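Side-chain contact in five-membered-cyclitol-phosphate synthase (Streptomyces citricolor, PDB 6K96), which binds nicotinamide-adenine-dinucleotide and belongs to the myo-inositol-1-phosphate synthase family, with a Rossmann-like parallel sheet: residues G316-S319 / A320-K324. Sequence-based numbering, arbitrary orientation.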
ATOM      1  N   GLY B 316     -36.502   4.814  30.536  1.00 49.01           N
ATOM      2  CA  GLY B 316     -35.328   5.427  31.176  1.00 47.47           C
ATOM      3  C   GLY B 316     -34.226   4.397  31.384  1.00 45.24           C
ATOM      4  O   GLY B 316     -34.476   3.181  31.215  1.00 43.47           O
ATOM      5  N   GLY B 317     -33.055   4.873  31.790  1.00 43.55           N
ATOM      6  CA  GLY B 317     -31.875   4.025  31.967  1.00 43.60           C
ATOM      7  C   GLY B 317     -31.203   3.760  30.636  1.00 43.03           C
ATOM      8  O   GLY B 317     -31.366   4.544  29.682  1.00 40.53           O
ATOM      9  N   PHE B 318     -30.430   2.688  30.611  1.00 44.12           N
ATOM     10  CA  PHE B 318     -29.632   2.285  29.434  1.00 44.64           C
ATOM     11  C   PHE B 318     -30.536   1.507  28.460  1.00 43.96           C
ATOM     12  O   PHE B 318     -31.345   0.670  28.905  1.00 42.68           O
ATOM     13  CB  PHE B 318     -28.404   1.488  29.880  1.00 44.82           C
ATOM     14  CG  PHE B 318     -27.536   1.133  28.708  1.00 43.91           C
ATOM     15  CD1 PHE B 318     -26.823   2.115  28.048  1.00 43.34           C
ATOM     16  CD2 PHE B 318     -27.509  -0.165  28.218  1.00 44.52           C
ATOM     17  CE1 PHE B 318     -26.049   1.783  26.943  1.00 44.49           C
ATOM     18  CE2 PHE B 318     -26.751  -0.490  27.103  1.00 44.19           C
ATOM     19  CZ  PHE B 318     -26.001   0.478  26.484  1.00 44.08           C
ATOM     20  N   SER B 319     -30.426   1.798  27.162  1.00 42.92           N
ATOM     21  CA  SER B 319     -31.100   0.993  26.113  1.00 42.72           C
ATOM     22  C   SER B 319     -30.084   0.004  25.545  1.00 41.56           C
ATOM     23  O   SER B 319     -28.932   0.425  25.228  1.00 41.68           O
ATOM     24  CB  SER B 319     -31.730   1.805  25.019  1.00 42.87           C
ATOM     25  OG  SER B 319     -32.220   0.923  24.014  1.00 43.05           O
ATOM     26  N   ALA B 320     -30.498  -1.253  25.404  1.00 39.71           N
ATOM     27  CA  ALA B 320     -29.642  -2.290  24.805  1.00 38.82           C
ATOM     28  C   ALA B 320     -29.457  -2.014  23.291  1.00 38.17           C
ATOM     29  O   ALA B 320     -28.469  -2.475  22.727  1.00 38.33           O
ATOM     30  CB  ALA B 320     -30.226  -3.637  25.128  1.00 39.25           C
ATOM     31  N   ALA B 321     -30.311  -1.217  22.651  1.00 37.43           N
ATOM     32  CA  ALA B 321     -30.155  -0.884  21.219  1.00 37.15           C
ATOM     33  C   ALA B 321     -28.852  -0.122  21.008  1.00 36.24           C
ATOM     34  O   ALA B 321     -28.464   0.065  19.875  1.00 35.19           O
ATOM     35  CB  ALA B 321     -31.310  -0.046  20.726  1.00 37.58           C
ATOM     36  N   ALA B 322     -28.246   0.420  22.062  1.00 36.53           N
ATOM     37  CA  ALA B 322     -27.065   1.307  21.929  1.00 35.45           C
ATOM     38  C   ALA B 322     -25.793   0.477  21.921  1.00 34.90           C
ATOM     39  O   ALA B 322     -24.724   1.061  21.697  1.00 34.49           O
ATOM     40  CB  ALA B 322     -27.038   2.296  23.048  1.00 36.13           C
ATOM     41  N   VAL B 323     -25.885  -0.828  22.148  1.00 35.03           N
ATOM     42  CA  VAL B 323     -24.691  -1.623  22.562  1.00 35.54           C
ATOM     43  C   VAL B 323     -23.686  -1.690  21.403  1.00 36.86           C
ATOM     44  O   VAL B 323     -22.465  -1.458  21.610  1.00 37.94           O
ATOM     45  CB  VAL B 323     -25.113  -2.987  23.137  1.00 34.49           C
ATOM     46  CG1 VAL B 323     -23.956  -3.951  23.289  1.00 34.31           C
ATOM     47  CG2 VAL B 323     -25.823  -2.818  24.455  1.00 34.23           C
ATOM     48  N   LYS B 324     -24.125  -1.976  20.194  1.00 39.61           N
ATOM     49  CA  LYS B 324     -23.151  -2.255  19.108  1.00 41.46           C
ATOM     50  C   LYS B 324     -22.348  -0.995  18.765  1.00 41.20           C
ATOM     51  O   LYS B 324     -21.260  -1.172  18.171  1.00 40.22           O
ATOM     52  CB  LYS B 324     -23.842  -2.843  17.881  1.00 43.15           C
ATOM     53  CG  LYS B 324     -24.229  -4.302  18.054  1.00 46.15           C
ATOM     54  CD  LYS B 324     -24.243  -5.129  16.769  1.00 48.35           C
ATOM     55  CE  LYS B 324     -24.225  -6.620  17.083  1.00 50.44           C
ATOM     56  NZ  LYS B 324     -24.795  -7.465  16.001  1.00 49.69           N
TER
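Ser-319 binds Ala-321 and Ala-322 through two different oxygens. Its OG accepts the backbone N-H of Ala-321, with OG to N 3.2 Å and an N-H...O angle of 152°. Its carbonyl O accepts the N-H of Ala-322, with O to N also 3.2 Å. The serine torsion explains the first bond: OG points away from its own N and sits beside its carbonyl carbon (chi1 174°), on the side where the chain continues. Two successive N-H groups thus turn back to one residue, at the first bend of the chain. A further backbone bond, Val-323 N to Ala-320 O at 3.1 Å, carries the turn on.

The apolar contact is made by the far end of the Phe-318 ring. CG lies anti to the backbone N and beside the carbonyl carbon (chi1 -177°), which brings the far end of the ring towards Ala-322 and Val-323. Val-323 CG2 comes up in the ring plane, at the edge, 3.6 Å from Phe-318 CE2. The two side chains cross at about a right angle. Ala-322 CB approaches the same end obliquely, 4.0 Å from Phe-318 CZ. Pro-329 and Tyr-336 also touch the ring.

Around this turn, Ile-306 of helix 292-313 packs on Ser-319, Ala-321 and Ala-322, and Leu-303 of the same helix touches Ala-322. Ala-344 of helix 338-353 meets Ala-320 and Ala-321. The turn touches both helices through its alanines. The serine bonds form an ST turn overlapping a beta turn, here at the start of the 3-10 segment 320-322 in the loop joining the two helices.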